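CBS domain-containing protein (Listeria monocytogenes, PDB 6XNU) binds cyclic di-AMP, probably through its CBS domains, and takes part in controlling (p)ppGpp and cyclic di-AMP homeostasis. Local coordinates at residues A[106-114]-A[122-133]; A[32-42]-A[58-68]. All coordinates share one frame; numbering follows the deposited sequence.

Interaction 1: A[106-114]-A[122-133]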
loop_
_atom_site.group_PDB
_atom_site.type_symbol
_atom_site.label_atom_id
_atom_site.label_comp_id
_atom_site.label_asym_id
_atom_site.label_seq_id
_atom_site.Cartn_x
_atom_site.Cartn_y
_atom_site.Cartn_z
ATOM N N ASP A 106 -4.255 -12.623 -11.286
ATOM C CA ASP A 106 -4.788 -11.711 -12.292
ATOM C C ASP A 106 -4.098 -10.362 -12.112
ATOM O O ASP A 106 -4.530 -9.528 -11.318
ATOM C CB ASP A 106 -6.297 -11.591 -12.121
ATOM C CG ASP A 106 -6.694 -11.316 -10.665
ATOM O OD1 ASP A 106 -6.409 -12.166 -9.783
ATOM O OD2 ASP A 106 -7.267 -10.233 -10.394
ATOM N N PHE A 107 -3.012 -10.139 -12.846
ATOM C CA PHE A 107 -2.272 -8.892 -12.696
ATOM C C PHE A 107 -1.704 -8.450 -14.047
ATOM O O PHE A 107 -1.405 -9.295 -14.896
ATOM C CB PHE A 107 -1.128 -9.032 -11.678
ATOM C CG PHE A 107 -0.235 -10.207 -11.933
ATOM C CD1 PHE A 107 0.838 -10.106 -12.802
ATOM C CD2 PHE A 107 -0.474 -11.422 -11.313
ATOM C CE1 PHE A 107 1.654 -11.203 -13.054
ATOM C CE2 PHE A 107 0.337 -12.517 -11.556
ATOM C CZ PHE A 107 1.402 -12.409 -12.424
ATOM N N PRO A 108 -1.555 -7.152 -14.251
ATOM C CA PRO A 108 -0.907 -6.678 -15.479
ATOM C C PRO A 108 0.605 -6.766 -15.360
ATOM O O PRO A 108 1.170 -6.819 -14.266
ATOM C CB PRO A 108 -1.369 -5.222 -15.571
ATOM C CG PRO A 108 -1.498 -4.805 -14.138
ATOM C CD PRO A 108 -1.946 -6.036 -13.371
ATOM N N VAL A 109 1.265 -6.791 -16.520
ATOM C CA VAL A 109 2.719 -6.729 -16.568
ATOM C C VAL A 109 3.149 -5.766 -17.662
ATOM O O VAL A 109 2.387 -5.435 -18.570
ATOM C CB VAL A 109 3.382 -8.108 -16.789
ATOM C CG1 VAL A 109 3.041 -9.073 -15.653
ATOM C CG2 VAL A 109 2.970 -8.692 -18.138
ATOM N N ILE A 110 4.398 -5.320 -17.546
ATOM C CA ILE A 110 5.078 -4.484 -18.530
ATOM C C ILE A 110 6.197 -5.321 -19.131
ATOM O O ILE A 110 6.990 -5.923 -18.398
ATOM C CB ILE A 110 5.642 -3.206 -17.876
ATOM C CG1 ILE A 110 4.513 -2.281 -17.414
ATOM C CG2 ILE A 110 6.600 -2.485 -18.806
ATOM C CD1 ILE A 110 4.937 -1.296 -16.313
ATOM N N LYS A 111 6.249 -5.398 -20.459
ATOM C CA LYS A 111 7.297 -6.172 -21.104
ATOM C C LYS A 111 8.297 -5.306 -21.853
ATOM O O LYS A 111 9.325 -5.822 -22.310
ATOM C CB LYS A 111 6.681 -7.208 -22.059
ATOM C CG LYS A 111 5.779 -8.215 -21.359
ATOM C CD LYS A 111 6.038 -9.624 -21.854
ATOM C CE LYS A 111 4.764 -10.452 -21.868
ATOM N NZ LYS A 111 4.991 -11.782 -22.494
ATOM N N ASP A 112 8.030 -4.012 -21.975
ATOM C CA ASP A 112 8.887 -3.069 -22.676
ATOM C C ASP A 112 8.424 -1.671 -22.309
ATOM O O ASP A 112 7.316 -1.481 -21.794
ATOM C CB ASP A 112 8.826 -3.262 -24.195
ATOM C CG ASP A 112 7.434 -3.036 -24.745
ATOM O OD1 ASP A 112 7.064 -1.865 -24.971
ATOM O OD2 ASP A 112 6.702 -4.034 -24.937
ATOM N N PHE A 113 9.280 -0.695 -22.590
ATOM C CA PHE A 113 8.974 0.705 -22.338
ATOM C C PHE A 113 8.716 1.474 -23.629
ATOM O O PHE A 113 8.924 2.687 -23.691
ATOM C CB PHE A 113 10.099 1.347 -21.535
ATOM C CG PHE A 113 10.142 0.878 -20.110
ATOM C CD1 PHE A 113 10.922 -0.208 -19.750
ATOM C CD2 PHE A 113 9.367 1.497 -19.142
ATOM C CE1 PHE A 113 10.948 -0.653 -18.434
ATOM C CE2 PHE A 113 9.384 1.052 -17.827
ATOM C CZ PHE A 113 10.176 -0.019 -17.477
ATOM N N ASN A 114 8.240 0.778 -24.662
ATOM C CA ASN A 114 7.991 1.421 -25.947
ATOM C C ASN A 114 6.700 2.227 -25.975
ATOM O O ASN A 114 6.497 2.998 -26.921
ATOM C CB ASN A 114 7.960 0.371 -27.061
ATOM C CG ASN A 114 9.281 -0.343 -27.225
ATOM O OD1 ASN A 114 10.335 0.197 -26.893
ATOM N ND2 ASN A 114 9.234 -1.565 -27.743
ATOM N N LEU A 122 -2.049 1.824 -16.950
ATOM C CA LEU A 122 -2.064 0.767 -15.938
ATOM C C LEU A 122 -1.921 1.347 -14.535
ATOM O O LEU A 122 -2.538 0.852 -13.581
ATOM C CB LEU A 122 -0.948 -0.236 -16.216
ATOM C CG LEU A 122 -1.147 -1.097 -17.461
ATOM C CD1 LEU A 122 0.072 -1.961 -17.697
ATOM C CD2 LEU A 122 -2.396 -1.951 -17.317
ATOM N N LEU A 123 -1.116 2.400 -14.393
ATOM C CA LEU A 123 -0.866 2.979 -13.082
ATOM C C LEU A 123 -2.086 3.694 -12.515
ATOM O O LEU A 123 -2.067 4.069 -11.339
ATOM C CB LEU A 123 0.339 3.928 -13.151
ATOM C CG LEU A 123 1.675 3.202 -13.372
ATOM C CD1 LEU A 123 2.799 4.180 -13.708
ATOM C CD2 LEU A 123 2.035 2.347 -12.162
ATOM N N VAL A 124 -3.145 3.868 -13.310
ATOM C CA VAL A 124 -4.382 4.439 -12.783
ATOM C C VAL A 124 -4.988 3.525 -11.724
ATOM O O VAL A 124 -5.336 3.964 -10.623
ATOM C CB VAL A 124 -5.372 4.711 -13.927
ATOM C CG1 VAL A 124 -6.739 5.073 -13.368
ATOM C CG2 VAL A 124 -4.841 5.823 -14.809
ATOM N N ASP A 125 -5.130 2.240 -12.035
ATOM C CA ASP A 125 -5.748 1.319 -11.093
ATOM C C ASP A 125 -4.736 0.401 -10.426
ATOM O O ASP A 125 -5.127 -0.520 -9.701
ATOM C CB ASP A 125 -6.839 0.507 -11.790
ATOM C CG ASP A 125 -8.071 1.340 -12.098
ATOM O OD1 ASP A 125 -8.502 2.126 -11.226
ATOM O OD2 ASP A 125 -8.604 1.219 -13.218
ATOM N N HIS A 126 -3.442 0.638 -10.644
ATOM C CA HIS A 126 -2.408 -0.170 -10.016
ATOM C C HIS A 126 -1.309 0.726 -9.457
ATOM O O HIS A 126 -0.669 1.477 -10.205
ATOM C CB HIS A 126 -1.837 -1.179 -11.012
ATOM C CG HIS A 126 -2.877 -2.057 -11.631
ATOM N ND1 HIS A 126 -3.474 -1.765 -12.840
ATOM C CD2 HIS A 126 -3.442 -3.209 -11.198
ATOM C CE1 HIS A 126 -4.358 -2.704 -13.128
ATOM N NE2 HIS A 126 -4.359 -3.590 -12.147
ATOM N N PRO A 127 -1.086 0.682 -8.145
ATOM C CA PRO A 127 -0.000 1.478 -7.549
ATOM C C PRO A 127 1.376 1.134 -8.085
ATOM O O PRO A 127 2.260 1.997 -8.101
ATOM C CB PRO A 127 -0.119 1.150 -6.055
ATOM C CG PRO A 127 -1.556 0.803 -5.869
ATOM C CD PRO A 127 -1.959 0.075 -7.126
ATOM N N PHE A 128 1.603 -0.117 -8.481
ATOM C CA PHE A 128 2.816 -0.478 -9.200
ATOM C C PHE A 128 2.462 -1.566 -10.189
ATOM O O PHE A 128 1.443 -2.249 -10.053
ATOM C CB PHE A 128 3.940 -0.968 -8.276
ATOM C CG PHE A 128 3.648 -2.287 -7.611
ATOM C CD1 PHE A 128 2.959 -2.324 -6.408
ATOM C CD2 PHE A 128 4.061 -3.482 -8.182
ATOM C CE1 PHE A 128 2.685 -3.534 -5.787
ATOM C CE2 PHE A 128 3.788 -4.688 -7.573
ATOM C CZ PHE A 128 3.103 -4.713 -6.375
ATOM N N VAL A 129 3.325 -1.717 -11.182
ATOM C CA VAL A 129 3.177 -2.762 -12.186
ATOM C C VAL A 129 4.510 -3.466 -12.360
ATOM O O VAL A 129 5.556 -2.821 -12.468
ATOM C CB VAL A 129 2.673 -2.203 -13.528
ATOM C CG1 VAL A 129 2.554 -3.330 -14.555
ATOM C CG2 VAL A 129 1.324 -1.550 -13.331
ATOM N N CYS A 130 4.459 -4.790 -12.423
ATOM C CA CYS A 130 5.666 -5.590 -12.532
ATOM C C CYS A 130 6.216 -5.531 -13.955
ATOM O O CYS A 130 5.452 -5.490 -14.922
ATOM C CB CYS A 130 5.332 -7.025 -12.170
ATOM S SG CYS A 130 5.095 -7.254 -10.389
ATOM N N VAL A 131 7.547 -5.526 -14.073
ATOM C CA VAL A 131 8.252 -5.606 -15.355
ATOM C C VAL A 131 8.811 -7.015 -15.499
ATOM O O VAL A 131 9.421 -7.546 -14.564
ATOM C CB VAL A 131 9.380 -4.566 -15.450
ATOM C CG1 VAL A 131 10.066 -4.630 -16.808
ATOM C CG2 VAL A 131 8.841 -3.154 -15.202
ATOM N N VAL A 132 8.588 -7.632 -16.664
ATOM C CA VAL A 132 9.075 -8.983 -16.934
ATOM C C VAL A 132 9.655 -8.991 -18.334
ATOM O O VAL A 132 9.352 -8.127 -19.158
ATOM C CB VAL A 132 7.978 -10.074 -16.815
ATOM C CG1 VAL A 132 7.309 -10.052 -15.423
ATOM C CG2 VAL A 132 6.945 -9.927 -17.920
ATOM N N ASP A 133 10.509 -9.968 -18.600
ATOM C CA ASP A 133 11.008 -10.088 -19.964
ATOM C C ASP A 133 10.107 -11.074 -20.719
ATOM O O ASP A 133 9.084 -11.533 -20.201
ATOM C CB ASP A 133 12.499 -10.433 -19.936
ATOM C CG ASP A 133 12.763 -11.882 -19.693
ATOM O OD1 ASP A 133 11.817 -12.595 -19.335
ATOM O OD2 ASP A 133 13.923 -12.315 -19.877
HETATM O O HOH W 1 2.012 -6.273 -11.824
#

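Interaction 2: A[32-42]-A[58-68]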
loop_
_atom_site.group_PDB
_atom_site.type_symbol
_atom_site.label_atom_id
_atom_site.label_comp_id
_atom_site.label_asym_id
_atom_site.label_seq_id
_atom_site.Cartn_x
_atom_site.Cartn_y
_atom_site.Cartn_z
ATOM N N ILE A 32 12.296 0.144 -10.384
ATOM C CA ILE A 32 13.006 -0.377 -9.219
ATOM C C ILE A 32 13.471 -1.786 -9.548
ATOM O O ILE A 32 12.645 -2.659 -9.832
ATOM C CB ILE A 32 12.112 -0.364 -7.976
ATOM C CG1 ILE A 32 11.672 1.078 -7.665
ATOM C CG2 ILE A 32 12.845 -0.966 -6.785
ATOM C CD1 ILE A 32 10.484 1.138 -6.757
ATOM N N SER A 33 14.783 -2.009 -9.515
ATOM C CA SER A 33 15.375 -3.278 -9.928
ATOM C C SER A 33 14.902 -4.414 -9.024
ATOM O O SER A 33 14.682 -4.234 -7.824
ATOM C CB SER A 33 16.902 -3.188 -9.882
ATOM O OG SER A 33 17.386 -2.285 -10.858
ATOM N N ALA A 34 14.807 -5.616 -9.606
ATOM C CA ALA A 34 14.200 -6.738 -8.887
ATOM C C ALA A 34 14.888 -7.044 -7.560
ATOM O O ALA A 34 14.220 -7.459 -6.603
ATOM C CB ALA A 34 14.216 -7.995 -9.769
ATOM N N GLU A 35 16.210 -6.891 -7.476
ATOM C CA GLU A 35 16.891 -7.260 -6.238
ATOM C C GLU A 35 16.573 -6.318 -5.078
ATOM O O GLU A 35 16.891 -6.650 -3.927
ATOM C CB GLU A 35 18.399 -7.333 -6.473
ATOM C CG GLU A 35 19.097 -5.997 -6.564
ATOM C CD GLU A 35 19.036 -5.377 -7.954
ATOM O OE1 GLU A 35 18.437 -5.987 -8.870
ATOM O OE2 GLU A 35 19.587 -4.266 -8.123
ATOM N N LYS A 36 15.920 -5.189 -5.346
ATOM C CA LYS A 36 15.462 -4.269 -4.308
ATOM C C LYS A 36 14.012 -4.511 -3.914
ATOM O O LYS A 36 13.497 -3.808 -3.032
ATOM C CB LYS A 36 15.624 -2.815 -4.780
ATOM C CG LYS A 36 17.051 -2.409 -5.089
ATOM C CD LYS A 36 17.089 -1.067 -5.817
ATOM C CE LYS A 36 18.504 -0.536 -5.920
ATOM N NZ LYS A 36 18.608 0.543 -6.944
ATOM N N VAL A 37 13.340 -5.466 -4.553
ATOM C CA VAL A 37 11.944 -5.793 -4.281
ATOM C C VAL A 37 11.921 -7.158 -3.607
ATOM O O VAL A 37 12.408 -8.141 -4.174
ATOM C CB VAL A 37 11.101 -5.810 -5.569
ATOM C CG1 VAL A 37 9.632 -6.052 -5.228
ATOM C CG2 VAL A 37 11.277 -4.507 -6.386
ATOM N N ALA A 38 11.385 -7.225 -2.393
ATOM C CA ALA A 38 11.252 -8.523 -1.751
ATOM C C ALA A 38 10.253 -9.382 -2.514
ATOM O O ALA A 38 9.336 -8.876 -3.172
ATOM C CB ALA A 38 10.809 -8.363 -0.300
ATOM N N HIS A 39 10.460 -10.699 -2.453
ATOM C CA HIS A 39 9.542 -11.640 -3.076
ATOM C C HIS A 39 9.425 -12.879 -2.205
ATOM O O HIS A 39 10.219 -13.099 -1.288
ATOM C CB HIS A 39 9.990 -12.031 -4.500
ATOM C CG HIS A 39 11.235 -12.866 -4.548
ATOM N ND1 HIS A 39 12.481 -12.331 -4.800
ATOM C CD2 HIS A 39 11.424 -14.199 -4.398
ATOM C CE1 HIS A 39 13.383 -13.299 -4.799
ATOM N NE2 HIS A 39 12.768 -14.443 -4.558
ATOM N N VAL A 40 8.416 -13.693 -2.506
ATOM C CA VAL A 40 8.319 -15.040 -1.968
ATOM C C VAL A 40 8.311 -16.010 -3.145
ATOM O O VAL A 40 8.205 -15.610 -4.309
ATOM C CB VAL A 40 7.075 -15.229 -1.079
ATOM C CG1 VAL A 40 7.245 -14.461 0.215
ATOM C CG2 VAL A 40 5.833 -14.758 -1.810
ATOM N N GLN A 41 8.433 -17.296 -2.829
ATOM C CA GLN A 41 8.519 -18.352 -3.827
ATOM C C GLN A 41 7.312 -19.275 -3.718
ATOM O O GLN A 41 6.786 -19.492 -2.623
ATOM C CB GLN A 41 9.795 -19.193 -3.649
ATOM C CG GLN A 41 11.100 -18.423 -3.693
ATOM C CD GLN A 41 12.242 -19.220 -3.092
ATOM O OE1 GLN A 41 13.404 -19.044 -3.457
ATOM N NE2 GLN A 41 11.912 -20.113 -2.163
ATOM N N LEU A 42 6.883 -19.834 -4.857
ATOM C CA LEU A 42 5.889 -20.902 -4.807
ATOM C C LEU A 42 6.315 -21.958 -3.797
ATOM O O LEU A 42 7.488 -22.342 -3.731
ATOM C CB LEU A 42 5.706 -21.552 -6.182
ATOM C CG LEU A 42 5.210 -20.678 -7.326
ATOM C CD1 LEU A 42 5.306 -21.424 -8.657
ATOM C CD2 LEU A 42 3.784 -20.206 -7.078
ATOM N N TYR A 58 7.034 -3.104 1.383
ATOM C CA TYR A 58 6.017 -3.128 0.343
ATOM C C TYR A 58 4.774 -3.825 0.878
ATOM O O TYR A 58 4.880 -4.861 1.534
ATOM C CB TYR A 58 6.522 -3.869 -0.903
ATOM C CG TYR A 58 7.599 -3.122 -1.649
ATOM C CD1 TYR A 58 7.270 -2.098 -2.521
ATOM C CD2 TYR A 58 8.942 -3.438 -1.474
ATOM C CE1 TYR A 58 8.248 -1.400 -3.210
ATOM C CE2 TYR A 58 9.935 -2.747 -2.169
ATOM C CZ TYR A 58 9.574 -1.728 -3.029
ATOM O OH TYR A 58 10.533 -1.018 -3.727
ATOM N N SER A 59 3.593 -3.275 0.574
ATOM C CA SER A 59 2.358 -3.914 1.022
ATOM C C SER A 59 1.931 -5.076 0.126
ATOM O O SER A 59 1.146 -5.925 0.562
ATOM C CB SER A 59 1.232 -2.883 1.124
ATOM O OG SER A 59 0.763 -2.495 -0.145
ATOM N N VAL A 60 2.420 -5.123 -1.107
ATOM C CA VAL A 60 2.177 -6.220 -2.039
ATOM C C VAL A 60 3.522 -6.618 -2.620
ATOM O O VAL A 60 4.296 -5.742 -3.024
ATOM C CB VAL A 60 1.209 -5.813 -3.167
ATOM C CG1 VAL A 60 1.025 -6.956 -4.158
ATOM C CG2 VAL A 60 -0.136 -5.368 -2.608
ATOM N N ILE A 61 3.801 -7.923 -2.670
ATOM C CA ILE A 61 5.083 -8.392 -3.203
ATOM C C ILE A 61 4.860 -9.475 -4.245
ATOM O O ILE A 61 3.834 -10.170 -4.227
ATOM C CB ILE A 61 6.022 -8.904 -2.097
ATOM C CG1 ILE A 61 5.406 -10.085 -1.335
ATOM C CG2 ILE A 61 6.420 -7.769 -1.152
ATOM C CD1 ILE A 61 6.314 -10.682 -0.251
ATOM N N PRO A 62 5.799 -9.652 -5.163
ATOM C CA PRO A 62 5.654 -10.694 -6.183
ATOM C C PRO A 62 5.901 -12.081 -5.619
ATOM O O PRO A 62 6.635 -12.272 -4.643
ATOM C CB PRO A 62 6.717 -10.320 -7.222
ATOM C CG PRO A 62 7.704 -9.473 -6.478
ATOM C CD PRO A 62 6.886 -8.708 -5.473
ATOM N N VAL A 63 5.266 -13.058 -6.258
ATOM C CA VAL A 63 5.509 -14.470 -5.998
ATOM C C VAL A 63 6.190 -15.038 -7.235
ATOM O O VAL A 63 5.648 -14.939 -8.340
ATOM C CB VAL A 63 4.208 -15.225 -5.688
ATOM C CG1 VAL A 63 4.511 -16.665 -5.373
ATOM C CG2 VAL A 63 3.465 -14.574 -4.531
ATOM N N LEU A 64 7.385 -15.594 -7.051
ATOM C CA LEU A 64 8.208 -16.119 -8.131
ATOM C C LEU A 64 8.324 -17.632 -8.022
ATOM O O LEU A 64 8.055 -18.221 -6.972
ATOM C CB LEU A 64 9.612 -15.509 -8.095
ATOM C CG LEU A 64 9.686 -13.981 -8.034
ATOM C CD1 LEU A 64 11.149 -13.547 -8.122
ATOM C CD2 LEU A 64 8.844 -13.369 -9.131
ATOM N N ASP A 65 8.749 -18.259 -9.116
ATOM C CA ASP A 65 9.124 -19.663 -9.054
ATOM C C ASP A 65 10.645 -19.785 -8.929
ATOM O O ASP A 65 11.361 -18.797 -8.773
ATOM C CB ASP A 65 8.546 -20.426 -10.257
ATOM C CG ASP A 65 9.098 -19.967 -11.598
ATOM O OD1 ASP A 65 10.193 -19.358 -11.666
ATOM O OD2 ASP A 65 8.425 -20.243 -12.618
ATOM N N PHE A 66 11.164 -21.014 -8.998
ATOM C CA PHE A 66 12.601 -21.194 -8.810
ATOM C C PHE A 66 13.422 -20.673 -9.990
ATOM O O PHE A 66 14.643 -20.536 -9.860
ATOM C CB PHE A 66 12.910 -22.676 -8.561
ATOM C CG PHE A 66 12.863 -23.519 -9.809
ATOM C CD1 PHE A 66 11.685 -23.642 -10.540
ATOM C CD2 PHE A 66 14.001 -24.177 -10.263
ATOM C CE1 PHE A 66 11.643 -24.420 -11.690
ATOM C CE2 PHE A 66 13.968 -24.947 -11.414
ATOM C CZ PHE A 66 12.787 -25.069 -12.127
ATOM N N GLU A 67 12.791 -20.409 -11.133
ATOM C CA GLU A 67 13.439 -19.771 -12.272
ATOM C C GLU A 67 13.265 -18.261 -12.263
ATOM O O GLU A 67 13.597 -17.608 -13.254
ATOM C CB GLU A 67 12.890 -20.319 -13.593
ATOM C CG GLU A 67 13.034 -21.825 -13.776
ATOM C CD GLU A 67 12.475 -22.266 -15.113
ATOM O OE1 GLU A 67 13.057 -21.905 -16.158
ATOM O OE2 GLU A 67 11.430 -22.942 -15.121
ATOM N N PHE A 68 12.748 -17.709 -11.166
ATOM C CA PHE A 68 12.530 -16.266 -11.009
ATOM C C PHE A 68 11.529 -15.720 -12.024
ATOM O O PHE A 68 11.563 -14.536 -12.369
ATOM C CB PHE A 68 13.854 -15.494 -11.061
ATOM C CG PHE A 68 14.747 -15.796 -9.901
ATOM C CD1 PHE A 68 15.450 -16.996 -9.855
ATOM C CD2 PHE A 68 14.835 -14.928 -8.821
ATOM C CE1 PHE A 68 16.257 -17.313 -8.778
ATOM C CE2 PHE A 68 15.646 -15.231 -7.738
ATOM C CZ PHE A 68 16.354 -16.434 -7.705
#

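Interaction 1: A[106-114]-A[122-133]
Ile110 O takes one hydrogen bond and one C-H...O contact from strand 128-132. Val132 N gives the hydrogen bond, 2.9 Å from Ile110 O, and meets it almost head-on, with a C=O...N angle of 172°. Val131 CA adds a weaker C-H contact at 3.3 Å from Ile110 O. Ile110 N, facing the same strand, donates to Cys130 O at 2.8 Å. One residue thus pairs both its backbone polar atoms with the neighbouring strand. The pairing does not continue directly to Pro108. There a water accepts from Cys130 N at 2.9 Å and donates to Pro108 O at 2.6 Å, bridging the two segments. The two parallel strands and the helix 116-125 between them form a beta-alpha-beta unit of the CBS domain. The Ile110 side chain turns to the sheet face that also carries Val131. Its CG1 lies anti to the carbonyl carbon (chi1 -68°), and the extended branch carries Ile110 CD1 across Val129 to within 3.6 Å of Val129 CG1. Phe113 brings CZ to the CG2 methyl of Val131, and Ile119 of the helix packs on both Ile110 and Phe113. At the start of the pairing, the Pro108 ring lies over one face of the His126 imidazole. Pro108 CG stands 3.6 Å from the centroid of the His126 ring, 8° off its normal. The imidazole is also held by its own segment: His126 ND1 donates to Leu122 O at 2.9 Å, almost in the ring plane, which restrains the ring's rotation. Leu122 brings CD2 against Pro108 CB, beside this CH-pi contact.

Interaction 2: A[32-42]-A[58-68]
His39 leans over the start of the paired strands and can be followed outward against Pro62 and Leu64. His39 CB lies 3.4 Å from Pro62 O and also touches the CG of the Pro62 ring. CG sits between the backbone N and the carbonyl carbon (chi1 69°), which brings the imidazole over Leu64. There His39 CG is 3.6 Å from Leu64 CD1. This methyl stands over the centre of one ring face, in a CH-pi contact. At the far end, His39 CE1 approaches Phe68 CE2 at 4.2 Å, with the two rings steeply inclined. Val40 and Val63 point to the face opposite the one that carries Gln41 and Leu64. Their CG2 methyls meet at 3.6 Å, and Val99 of helix 99-102 packs on both residues. Three backbone bonds join the strands: Val40 N to Pro62 O at 3.1 Å, Leu64 N to Val40 O, and Leu42 N to Leu64 O. Ala38 O is buried against Ile61 and Pro62 and has no polar partner. Parallel strands 40-41 and 60-64, joined through helix 46-56, make a beta-alpha-beta crossover, consistent with the fold of a CBS domain.

Along the chain, both segments of interaction 2 come before those of interaction 1. Their centres are about 14 Å apart. Each pairs parallel strands of a beta-alpha-beta unit, with helix 46-56 in interaction 2 and helix 116-125 in interaction 1. Strands 40-41 and 60-64 belong to a three-stranded sheet, strands 109-110 and 128-132 to a four-stranded one. Segment 32-42 links the two, because its strand 32-33 forms an edge of the four-stranded sheet. The contacts also touch directly, where Phe128 CZ packs 3.7 Å from Val60 O. Two such units side by side are consistent with a CBS pair.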